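Local structure of putative uncharacterized protein (5BYP) at residues 30-33 with 38-41; 51-56 with 91-96; 82-87 with 95-100; 105-108 with 113-116. The protein is of unknown function but carries a lipocalin-like domain of the calycin clan, built around a curled antiparallel beta sheet. One frame throughout, in Å; residues are numbered along the deposited sequence.

Followed from the N terminus, the first of the four contacts is contact 1, where residues 30-33 and 38-41 pair in a short beta hairpin. Contact 2 opens on the next strand and spans a much longer loop: residues 51-56 meet 91-96 after strand 63-68, helix 77-84 and most of helix 87-92. Contact 3 starts inside that loop, at 82-87, and ends on the same stretch, sharing W95 and G96 with contact 2, so the two loops overlap. Contact 4 follows in series as a second hairpin, 105-108 with 113-116. Contacts 1 and 4 thus each pair two neighbouring strands of the sheet, while contact 2 brings helix 87-92 and its exit loop against it and contact 3 joins helix 77-84 to that loop.

Contact 1. Residues 30-33 with 38-41; sequences IFYG and SFLA
Y32 and F39 meet on the inner face of a beta hairpin and illustrate how a diagonal aromatic pair fills the concave side of a curled sheet. The edge of F39 is directed at one face of Y32, with planes 84° apart and centroids 5.1 Å from each other, a T-shaped pair. F39 CZ and CE1 do the touching; CE1 comes to 3.5 Å from Y32 CD2, away from the centre of the tyrosine ring. The first torsion of F39 sets its CG anti to the backbone N (chi1 175°), carrying the ring across toward the neighbouring strand. A41, the non-hydrogen-bonded partner of Y32, lies on the same face, its CB 4.3 Å from Y32 CD1.

Beneath the rings the strands run antiparallel. G33 and L40 form the hydrogen-bonded pair: L40 N donates to G33 O at 2.9 Å, and G33 N returns a bond to L40 O. A weaker CA-H...O contact, A41 CA to F31 O at 3.3 Å, supports the same register.

The other face is looser. Glycine offers no side chain to L40, whose CB comes no nearer than 4.1 Å to G33 O, and L40 is partly exposed, while S38 at the strand's start is exposed.

The aromatic face looks into the barrel, where F92 of helix 87-92 and the loop residues F93 and W95 cover Y32, and I66 and L68 of strand 63-68 flank F39. Strands 10-18 and 51-60 extend the sheet beyond the hairpin's two edges.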
loop_
_atom_site.group_PDB
_atom_site.type_symbol
_atom_site.label_atom_id
_atom_site.label_comp_id
_atom_site.label_asym_id
_atom_site.label_seq_id
_atom_site.Cartn_x
_atom_site.Cartn_y
_atom_site.Cartn_z
ATOM N N ILE A 30 -8.165 5.575 2.550
ATOM C CA ILE A 30 -7.039 4.629 2.520
ATOM C C ILE A 30 -6.034 4.822 3.688
ATOM O O ILE A 30 -5.614 5.942 3.995
ATOM C CB ILE A 30 -6.327 4.731 1.139
ATOM C CG1 ILE A 30 -7.294 4.278 -0.002
ATOM C CG2 ILE A 30 -4.979 3.965 1.109
ATOM C CD1 ILE A 30 -6.725 4.254 -1.443
ATOM N N PHE A 31 -5.631 3.680 4.303
ATOM C CA PHE A 31 -4.649 3.607 5.387
ATOM C C PHE A 31 -3.683 2.444 5.144
ATOM O O PHE A 31 -4.102 1.391 4.656
ATOM C CB PHE A 31 -5.349 3.435 6.744
ATOM C CG PHE A 31 -6.274 4.561 7.133
ATOM C CD1 PHE A 31 -7.583 4.605 6.659
ATOM C CD2 PHE A 31 -5.860 5.549 8.020
ATOM C CE1 PHE A 31 -8.437 5.649 7.018
ATOM C CE2 PHE A 31 -6.732 6.562 8.414
ATOM C CZ PHE A 31 -8.008 6.616 7.894
ATOM N N TYR A 32 -2.385 2.643 5.468
ATOM C CA TYR A 32 -1.331 1.607 5.422
ATOM C C TYR A 32 -0.820 1.394 6.820
ATOM O O TYR A 32 -0.645 2.358 7.543
ATOM C CB TYR A 32 -0.169 2.018 4.489
ATOM C CG TYR A 32 -0.366 1.778 2.997
ATOM C CD1 TYR A 32 -1.629 1.876 2.413
ATOM C CD2 TYR A 32 0.731 1.617 2.147
ATOM C CE1 TYR A 32 -1.797 1.772 1.034
ATOM C CE2 TYR A 32 0.566 1.458 0.776
ATOM C CZ TYR A 32 -0.694 1.563 0.220
ATOM O OH TYR A 32 -0.836 1.468 -1.139
ATOM N N GLY A 33 -0.635 0.145 7.213
ATOM C CA GLY A 33 -0.146 -0.216 8.547
ATOM C C GLY A 33 1.137 -1.010 8.475
ATOM O O GLY A 33 1.285 -1.869 7.605
ATOM N N SER A 38 5.358 -6.969 9.116
ATOM C CA SER A 38 4.001 -7.201 8.621
ATOM C C SER A 38 3.356 -5.931 8.099
ATOM O O SER A 38 3.539 -4.838 8.659
ATOM C CB SER A 38 3.119 -7.802 9.703
ATOM O OG SER A 38 3.515 -9.139 9.952
ATOM N N PHE A 39 2.567 -6.085 7.040
ATOM C CA PHE A 39 1.887 -4.983 6.401
ATOM C C PHE A 39 0.388 -5.168 6.467
ATOM O O PHE A 39 -0.111 -6.282 6.329
ATOM C CB PHE A 39 2.350 -4.861 4.955
ATOM C CG PHE A 39 1.623 -3.821 4.156
ATOM C CD1 PHE A 39 1.892 -2.461 4.340
ATOM C CD2 PHE A 39 0.675 -4.191 3.200
ATOM C CE1 PHE A 39 1.217 -1.490 3.600
ATOM C CE2 PHE A 39 0.008 -3.211 2.445
ATOM C CZ PHE A 39 0.291 -1.870 2.647
ATOM N N LEU A 40 -0.326 -4.064 6.697
ATOM C CA LEU A 40 -1.786 -3.976 6.745
ATOM C C LEU A 40 -2.240 -2.822 5.910
ATOM O O LEU A 40 -1.568 -1.793 5.878
ATOM C CB LEU A 40 -2.271 -3.781 8.200
ATOM C CG LEU A 40 -1.878 -4.868 9.207
ATOM C CD1 LEU A 40 -1.997 -4.363 10.624
ATOM C CD2 LEU A 40 -2.697 -6.163 9.006
ATOM N N ALA A 41 -3.385 -2.950 5.260
ATOM C CA ALA A 41 -3.966 -1.862 4.486
ATOM C C ALA A 41 -5.494 -1.925 4.596
ATOM O O ALA A 41 -6.050 -3.034 4.654
ATOM C CB ALA A 41 -3.517 -1.953 3.039
#

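Contact 2. Residues 51-56 with 91-96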
loop_
_atom_site.group_PDB
_atom_site.type_symbol
_atom_site.label_atom_id
_atom_site.label_comp_id
_atom_site.label_asym_id
_atom_site.label_seq_id
_atom_site.Cartn_x
_atom_site.Cartn_y
_atom_site.Cartn_z
ATOM N N GLU A 51 -12.710 -2.504 4.447
ATOM C CA GLU A 51 -12.123 -3.695 3.835
ATOM C C GLU A 51 -10.617 -3.668 4.074
ATOM O O GLU A 51 -10.009 -2.597 4.002
ATOM C CB GLU A 51 -12.464 -3.757 2.337
ATOM C CG GLU A 51 -12.275 -5.140 1.731
ATOM C CD GLU A 51 -11.716 -5.157 0.314
ATOM O OE1 GLU A 51 -11.572 -4.070 -0.302
ATOM O OE2 GLU A 51 -11.425 -6.272 -0.181
ATOM N N GLY A 52 -10.056 -4.817 4.405
ATOM C CA GLY A 52 -8.644 -4.949 4.729
ATOM C C GLY A 52 -7.813 -5.904 3.881
ATOM O O GLY A 52 -8.337 -6.835 3.256
ATOM N N PHE A 53 -6.487 -5.661 3.878
ATOM C CA PHE A 53 -5.479 -6.428 3.162
ATOM C C PHE A 53 -4.273 -6.604 4.025
ATOM O O PHE A 53 -4.063 -5.815 4.933
ATOM C CB PHE A 53 -5.095 -5.734 1.863
ATOM C CG PHE A 53 -6.233 -5.575 0.909
ATOM C CD1 PHE A 53 -6.607 -6.610 0.071
ATOM C CD2 PHE A 53 -6.896 -4.356 0.793
ATOM C CE1 PHE A 53 -7.652 -6.442 -0.841
ATOM C CE2 PHE A 53 -7.933 -4.193 -0.113
ATOM C CZ PHE A 53 -8.308 -5.236 -0.922
ATOM N N TYR A 54 -3.482 -7.642 3.778
ATOM C CA TYR A 54 -2.321 -7.888 4.614
ATOM C C TYR A 54 -1.179 -8.474 3.791
ATOM O O TYR A 54 -1.377 -8.971 2.692
ATOM C CB TYR A 54 -2.685 -8.794 5.825
ATOM C CG TYR A 54 -3.099 -10.210 5.495
ATOM C CD1 TYR A 54 -4.343 -10.479 4.923
ATOM C CD2 TYR A 54 -2.327 -11.293 5.905
ATOM C CE1 TYR A 54 -4.749 -11.786 4.657
ATOM C CE2 TYR A 54 -2.735 -12.606 5.676
ATOM C CZ TYR A 54 -3.945 -12.849 5.050
ATOM O OH TYR A 54 -4.346 -14.148 4.823
ATOM N N GLY A 55 0.017 -8.331 4.306
ATOM C CA GLY A 55 1.213 -8.833 3.657
ATOM C C GLY A 55 2.441 -8.587 4.479
ATOM O O GLY A 55 2.362 -8.475 5.709
ATOM N N TYR A 56 3.581 -8.492 3.813
ATOM C CA TYR A 56 4.847 -8.200 4.501
ATOM C C TYR A 56 5.641 -7.177 3.702
ATOM O O TYR A 56 5.375 -6.989 2.511
ATOM C CB TYR A 56 5.672 -9.480 4.741
ATOM C CG TYR A 56 6.011 -10.227 3.472
ATOM C CD1 TYR A 56 5.120 -11.138 2.916
ATOM C CD2 TYR A 56 7.240 -10.054 2.845
ATOM C CE1 TYR A 56 5.450 -11.867 1.777
ATOM C CE2 TYR A 56 7.564 -10.748 1.682
ATOM C CZ TYR A 56 6.672 -11.661 1.158
ATOM O OH TYR A 56 6.999 -12.335 0.007
ATOM N N ASN A 91 -8.853 -1.613 -7.534
ATOM C CA ASN A 91 -9.142 -0.232 -7.200
ATOM C C ASN A 91 -8.225 0.301 -6.113
ATOM O O ASN A 91 -7.909 1.491 -6.106
ATOM C CB ASN A 91 -10.602 -0.067 -6.764
ATOM C CG ASN A 91 -11.641 -0.504 -7.774
ATOM O OD1 ASN A 91 -11.338 -0.856 -8.931
ATOM N ND2 ASN A 91 -12.890 -0.579 -7.320
ATOM N N PHE A 92 -7.853 -0.534 -5.163
ATOM C CA PHE A 92 -7.070 -0.075 -4.047
ATOM C C PHE A 92 -5.585 -0.111 -4.368
ATOM O O PHE A 92 -4.914 0.903 -4.250
ATOM C CB PHE A 92 -7.395 -0.927 -2.851
ATOM C CG PHE A 92 -6.896 -0.402 -1.544
ATOM C CD1 PHE A 92 -5.653 -0.768 -1.065
ATOM C CD2 PHE A 92 -7.708 0.391 -0.741
ATOM C CE1 PHE A 92 -5.211 -0.321 0.176
ATOM C CE2 PHE A 92 -7.268 0.825 0.506
ATOM C CZ PHE A 92 -6.023 0.473 0.953
ATOM N N PHE A 93 -5.061 -1.246 -4.790
ATOM C CA PHE A 93 -3.643 -1.281 -5.066
ATOM C C PHE A 93 -3.339 -1.018 -6.524
ATOM O O PHE A 93 -2.642 -0.048 -6.820
ATOM C CB PHE A 93 -3.037 -2.609 -4.626
ATOM C CG PHE A 93 -3.146 -2.834 -3.146
ATOM C CD1 PHE A 93 -2.350 -2.118 -2.257
ATOM C CD2 PHE A 93 -4.089 -3.716 -2.630
ATOM C CE1 PHE A 93 -2.428 -2.348 -0.879
ATOM C CE2 PHE A 93 -4.176 -3.936 -1.256
ATOM C CZ PHE A 93 -3.319 -3.275 -0.389
ATOM N N GLY A 94 -3.825 -1.892 -7.411
ATOM C CA GLY A 94 -3.556 -1.812 -8.841
ATOM C C GLY A 94 -2.135 -2.230 -9.152
ATOM O O GLY A 94 -1.591 -1.864 -10.189
ATOM N N TRP A 95 -1.532 -3.019 -8.261
ATOM C CA TRP A 95 -0.139 -3.470 -8.362
ATOM C C TRP A 95 0.060 -4.608 -9.373
ATOM O O TRP A 95 1.187 -5.114 -9.508
ATOM C CB TRP A 95 0.379 -3.929 -6.991
ATOM C CG TRP A 95 0.385 -2.867 -5.933
ATOM C CD1 TRP A 95 0.168 -1.529 -6.102
ATOM C CD2 TRP A 95 0.742 -3.045 -4.560
ATOM N NE1 TRP A 95 0.309 -0.872 -4.901
ATOM C CE2 TRP A 95 0.649 -1.781 -3.935
ATOM C CE3 TRP A 95 1.056 -4.171 -3.772
ATOM C CZ2 TRP A 95 0.863 -1.608 -2.573
ATOM C CZ3 TRP A 95 1.249 -4.000 -2.416
ATOM C CH2 TRP A 95 1.165 -2.731 -1.830
ATOM N N GLY A 96 -1.015 -5.013 -10.047
ATOM C CA GLY A 96 -0.959 -6.052 -11.064
ATOM C C GLY A 96 -0.983 -7.451 -10.503
ATOM O O GLY A 96 -1.085 -7.639 -9.287
#
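F53 and F93 share the same first torsion, each with CG anti to its carbonyl carbon (chi1 -61° and -63°), and this sends the two rings toward each other from strand and loop. F92, one residue earlier on the helix, takes the other course, its CG opposite the backbone N, which puts the edge atom CD1 of its ring over a face of F93. The three phenylalanines form an aromatic cluster inside the lipocalin-like sheet, a worked example of how a helix end can be packed onto a curled sheet largely through aromatic rings.

F93 makes the closer approach. Its edge points into one face of F53 in a T-shaped pair, with planes 74° apart and centroids separated by 5.0 Å. F92 meets F53 differently: their rings are inclined to one another, neither stacked nor edge-to-face, and F53 CE2 lies 4.2 Å from F92 CG, over a face of the F92 ring. F53 is thereby gripped by two consecutive residues, one presenting an edge and the other a face. The rings of F92 and F93 also pack on each other, F92 CD1 standing 3.3 Å above the plane of the F93 ring, over its centre, while F93 CD1 in turn covers one face of the W95 indole.

All three touching residues are buried. The chain leaves helical geometry at G94, whose positive phi turns it out of the helix. A41, on the strand beside F53, touches both F92 and F93, and L68 of strand 63-68 adds to the cover of F93. The nearest approach is made by F93 CE2, 3.4 Å from both F53 CG and F53 CD2.

Contact 3. Residues 82-87 with 95-100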
loop_
_atom_site.group_PDB
_atom_site.type_symbol
_atom_site.label_atom_id
_atom_site.label_comp_id
_atom_site.label_asym_id
_atom_site.label_seq_id
_atom_site.Cartn_x
_atom_site.Cartn_y
_atom_site.Cartn_z
ATOM N N GLU A 82 -7.368 -15.389 -6.867
ATOM C CA GLU A 82 -8.661 -14.901 -6.362
ATOM C C GLU A 82 -8.532 -13.465 -5.820
ATOM O O GLU A 82 -9.468 -12.685 -5.931
ATOM C CB GLU A 82 -9.224 -15.831 -5.263
ATOM C CG GLU A 82 -9.685 -17.191 -5.780
ATOM C CD GLU A 82 -10.147 -18.202 -4.739
ATOM O OE1 GLU A 82 -10.448 -17.789 -3.595
ATOM O OE2 GLU A 82 -10.241 -19.407 -5.079
ATOM N N LEU A 83 -7.363 -13.113 -5.269
ATOM C CA LEU A 83 -7.130 -11.793 -4.676
ATOM C C LEU A 83 -6.785 -10.756 -5.727
ATOM O O LEU A 83 -7.424 -9.713 -5.774
ATOM C CB LEU A 83 -5.988 -11.887 -3.625
ATOM C CG LEU A 83 -5.328 -10.580 -3.178
ATOM C CD1 LEU A 83 -6.265 -9.764 -2.345
ATOM C CD2 LEU A 83 -4.027 -10.845 -2.420
ATOM N N VAL A 84 -5.736 -11.019 -6.539
ATOM C CA VAL A 84 -5.200 -10.056 -7.512
ATOM C C VAL A 84 -6.176 -9.782 -8.670
ATOM O O VAL A 84 -5.955 -8.824 -9.406
ATOM C CB VAL A 84 -3.786 -10.424 -8.053
ATOM C CG1 VAL A 84 -2.746 -10.285 -6.969
ATOM C CG2 VAL A 84 -3.748 -11.819 -8.659
ATOM N N ASN A 85 -7.256 -10.578 -8.810
ATOM C CA ASN A 85 -8.286 -10.386 -9.844
ATOM C C ASN A 85 -9.547 -9.714 -9.270
ATOM O O ASN A 85 -10.460 -9.407 -10.032
ATOM C CB ASN A 85 -8.672 -11.728 -10.512
ATOM C CG ASN A 85 -7.571 -12.326 -11.338
ATOM O OD1 ASN A 85 -7.112 -11.758 -12.337
ATOM N ND2 ASN A 85 -7.091 -13.469 -10.922
ATOM N N SER A 86 -9.619 -9.508 -7.945
ATOM C CA SER A 86 -10.765 -8.860 -7.305
ATOM C C SER A 86 -10.760 -7.386 -7.608
ATOM O O SER A 86 -9.688 -6.769 -7.597
ATOM C CB SER A 86 -10.739 -9.087 -5.792
ATOM O OG SER A 86 -9.709 -8.344 -5.147
ATOM N N ALA A 87 -11.946 -6.797 -7.831
ATOM C CA ALA A 87 -12.092 -5.366 -8.116
ATOM C C ALA A 87 -11.524 -4.500 -6.967
ATOM O O ALA A 87 -10.985 -3.420 -7.211
ATOM C CB ALA A 87 -13.557 -5.031 -8.351
ATOM N N TRP A 95 -1.532 -3.019 -8.261
ATOM C CA TRP A 95 -0.139 -3.470 -8.362
ATOM C C TRP A 95 0.060 -4.608 -9.373
ATOM O O TRP A 95 1.187 -5.114 -9.508
ATOM C CB TRP A 95 0.379 -3.929 -6.991
ATOM C CG TRP A 95 0.385 -2.867 -5.933
ATOM C CD1 TRP A 95 0.168 -1.529 -6.102
ATOM C CD2 TRP A 95 0.742 -3.045 -4.560
ATOM N NE1 TRP A 95 0.309 -0.872 -4.901
ATOM C CE2 TRP A 95 0.649 -1.781 -3.935
ATOM C CE3 TRP A 95 1.056 -4.171 -3.772
ATOM C CZ2 TRP A 95 0.863 -1.608 -2.573
ATOM C CZ3 TRP A 95 1.249 -4.000 -2.416
ATOM C CH2 TRP A 95 1.165 -2.731 -1.830
ATOM N N GLY A 96 -1.015 -5.013 -10.047
ATOM C CA GLY A 96 -0.959 -6.052 -11.064
ATOM C C GLY A 96 -0.983 -7.451 -10.503
ATOM O O GLY A 96 -1.085 -7.639 -9.287
ATOM N N ASP A 97 -0.821 -8.445 -11.388
ATOM C CA ASP A 97 -0.897 -9.881 -11.076
ATOM C C ASP A 97 0.075 -10.321 -9.969
ATOM O O ASP A 97 -0.215 -11.284 -9.247
ATOM C CB ASP A 97 -0.617 -10.692 -12.347
ATOM C CG ASP A 97 -0.738 -12.184 -12.189
ATOM O OD1 ASP A 97 -1.902 -12.693 -12.126
ATOM O OD2 ASP A 97 0.307 -12.851 -12.131
ATOM N N THR A 98 1.218 -9.644 -9.845
ATOM C CA THR A 98 2.253 -10.067 -8.904
ATOM C C THR A 98 1.829 -9.833 -7.413
ATOM O O THR A 98 2.260 -10.595 -6.540
ATOM C CB THR A 98 3.593 -9.395 -9.245
ATOM O OG1 THR A 98 4.645 -10.098 -8.596
ATOM C CG2 THR A 98 3.644 -7.912 -8.868
ATOM N N GLY A 99 1.011 -8.792 -7.159
ATOM C CA GLY A 99 0.573 -8.437 -5.810
ATOM C C GLY A 99 1.722 -7.941 -4.962
ATOM O O GLY A 99 1.782 -8.203 -3.757
ATOM N N GLU A 100 2.665 -7.263 -5.619
ATOM C CA GLU A 100 3.887 -6.717 -5.050
ATOM C C GLU A 100 4.222 -5.410 -5.731
ATOM O O GLU A 100 4.102 -5.322 -6.947
ATOM C CB GLU A 100 5.049 -7.726 -5.235
ATOM C CG GLU A 100 6.319 -7.410 -4.421
ATOM C CD GLU A 100 7.310 -6.323 -4.862
ATOM O OE1 GLU A 100 7.212 -5.816 -6.006
ATOM O OE2 GLU A 100 8.225 -6.017 -4.062
#
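V84, in the last turn of helix 77-84, faces D97 across 5.6 Å between CA atoms, where residues 96-99 make a type I beta turn closed by G99 N bonding to G96 O. Both methyls of V84 rest on the backbone of this turn: CG1 lies 3.5 Å from D97 O, and CG2 is 3.6 Å from the same oxygen. CG1 also reaches G99 CA at 4.0 Å. The D97 side chain folds back so that OD1 passes CG2, giving the valine a rim of oxygen atoms. An alanine here would remove both methyls and would probably open a gap against the D97 carbonyl and G99, leaving the turn less firmly seated on the helix.

Just past V84 one helix ends and the next begins. S86 is the N-cap of the next helix, yet its OG also bonds to L83 O at 2.7 Å, in the carbonyl plane, and S86 N gives that oxygen a second bond.

Polar neighbours complete the junction: H80 NE2 of helix 77-84 bonds to D97 O, and Y89 OH of helix 87-92 bonds to G96 O. The turn is thus bonded to both helices, and a backbone hydrogen bond between G99 and L68 ties it to strand 63-68.

Contact 4. Residues 105-108 with 113-116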
loop_
_atom_site.group_PDB
_atom_site.type_symbol
_atom_site.label_atom_id
_atom_site.label_comp_id
_atom_site.label_asym_id
_atom_site.label_seq_id
_atom_site.Cartn_x
_atom_site.Cartn_y
_atom_site.Cartn_z
ATOM N N VAL A 105 11.607 5.371 -0.939
ATOM C CA VAL A 105 11.216 6.140 0.244
ATOM C C VAL A 105 11.820 7.537 0.137
ATOM O O VAL A 105 13.021 7.709 0.360
ATOM C CB VAL A 105 11.606 5.439 1.563
ATOM C CG1 VAL A 105 11.118 6.249 2.776
ATOM C CG2 VAL A 105 11.063 4.005 1.597
ATOM N N GLU A 106 11.002 8.519 -0.270
ATOM C CA GLU A 106 11.460 9.908 -0.418
ATOM C C GLU A 106 11.446 10.637 0.931
ATOM O O GLU A 106 12.351 11.419 1.216
ATOM C CB GLU A 106 10.599 10.673 -1.436
ATOM C CG GLU A 106 10.703 10.135 -2.854
ATOM C CD GLU A 106 10.110 11.027 -3.927
ATOM O OE1 GLU A 106 9.446 12.031 -3.577
ATOM O OE2 GLU A 106 10.345 10.743 -5.123
ATOM N N GLU A 107 10.418 10.368 1.755
ATOM C CA GLU A 107 10.245 10.984 3.067
ATOM C C GLU A 107 9.685 9.987 4.067
ATOM O O GLU A 107 8.811 9.169 3.724
ATOM C CB GLU A 107 9.301 12.205 2.961
ATOM C CG GLU A 107 9.189 13.057 4.223
ATOM C CD GLU A 107 8.437 14.368 4.075
ATOM O OE1 GLU A 107 8.075 14.731 2.933
ATOM O OE2 GLU A 107 8.223 15.042 5.107
ATOM N N LEU A 108 10.210 10.045 5.300
ATOM C CA LEU A 108 9.731 9.280 6.438
ATOM C C LEU A 108 10.131 9.999 7.714
ATOM O O LEU A 108 11.316 10.083 8.042
ATOM C CB LEU A 108 10.205 7.812 6.440
ATOM C CG LEU A 108 9.597 6.940 7.552
ATOM C CD1 LEU A 108 8.115 6.663 7.309
ATOM C CD2 LEU A 108 10.358 5.660 7.694
HETATM N N MSE A 113 5.133 10.674 5.437
HETATM C CA MSE A 113 5.756 9.610 4.650
HETATM C C MSE A 113 5.422 9.818 3.167
HETATM O O MSE A 113 4.248 9.984 2.819
HETATM C CB MSE A 113 5.295 8.216 5.129
HETATM C CG MSE A 113 5.859 7.055 4.289
HETATM SE SE MSE A 113 4.739 5.469 4.338
HETATM C CE MSE A 113 4.968 5.019 6.204
ATOM N N ARG A 114 6.452 9.819 2.301
ATOM C CA ARG A 114 6.235 9.980 0.873
ATOM C C ARG A 114 6.966 8.889 0.109
ATOM O O ARG A 114 8.200 8.811 0.143
ATOM C CB ARG A 114 6.649 11.387 0.379
ATOM C CG ARG A 114 6.125 11.691 -1.034
ATOM C CD ARG A 114 6.359 13.120 -1.486
ATOM N NE ARG A 114 7.750 13.375 -1.864
ATOM C CZ ARG A 114 8.611 14.051 -1.114
ATOM N NH1 ARG A 114 8.233 14.549 0.057
ATOM N NH2 ARG A 114 9.856 14.242 -1.531
ATOM N N LEU A 115 6.192 8.017 -0.535
ATOM C CA LEU A 115 6.706 6.915 -1.356
ATOM C C LEU A 115 6.644 7.305 -2.831
ATOM O O LEU A 115 5.865 8.182 -3.208
ATOM C CB LEU A 115 5.913 5.622 -1.107
ATOM C CG LEU A 115 5.837 5.136 0.330
ATOM C CD1 LEU A 115 4.910 3.974 0.442
ATOM C CD2 LEU A 115 7.217 4.770 0.874
ATOM N N ASN A 116 7.467 6.688 -3.662
ATOM C CA ASN A 116 7.475 7.051 -5.062
ATOM C C ASN A 116 7.497 5.829 -5.931
ATOM O O ASN A 116 8.371 4.965 -5.776
ATOM C CB ASN A 116 8.674 7.950 -5.373
ATOM C CG ASN A 116 8.653 8.519 -6.755
ATOM O OD1 ASN A 116 8.922 7.830 -7.758
ATOM N ND2 ASN A 116 8.357 9.804 -6.837
#
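The guanidinium of R114 has E106 CB over one face and E107 OE1 at its edge, so that two successive glutamates embrace one arginine. Neither carboxylate lies flat with it; the planes stand 76° apart for E106 and 77° for E107. E106 OE1 takes a bond from R114 NE at 2.8 Å and a weak one from NH2, while E107 OE1 forms a salt bridge with NH1 at 2.9 Å. A bend at R114 chi3 (76°) turns the group back over the neighbouring strand.

A classic beta bulge explains the pairing. E106 and E107 both face R114, and R114 O accepts from E106 N at 2.8 Å and from E107 N at 3.2 Å. The opposite face is apolar: L108 CD1 meets CE of selenomethionine M113 at 3.7 Å, and V105 CG2 meets L115 CD2. W8 covers V105, L108 and M113, and F124 of strand 120-126 packs against M113 and L115.

A leucine in place of R114 would probably leave the carboxylates of E106 and E107 without their shared cation. Chemically, the bulge gathers two negative groups round one positive group on a partly exposed face, a network likely to strengthen the hairpin's pairing where its register shifts.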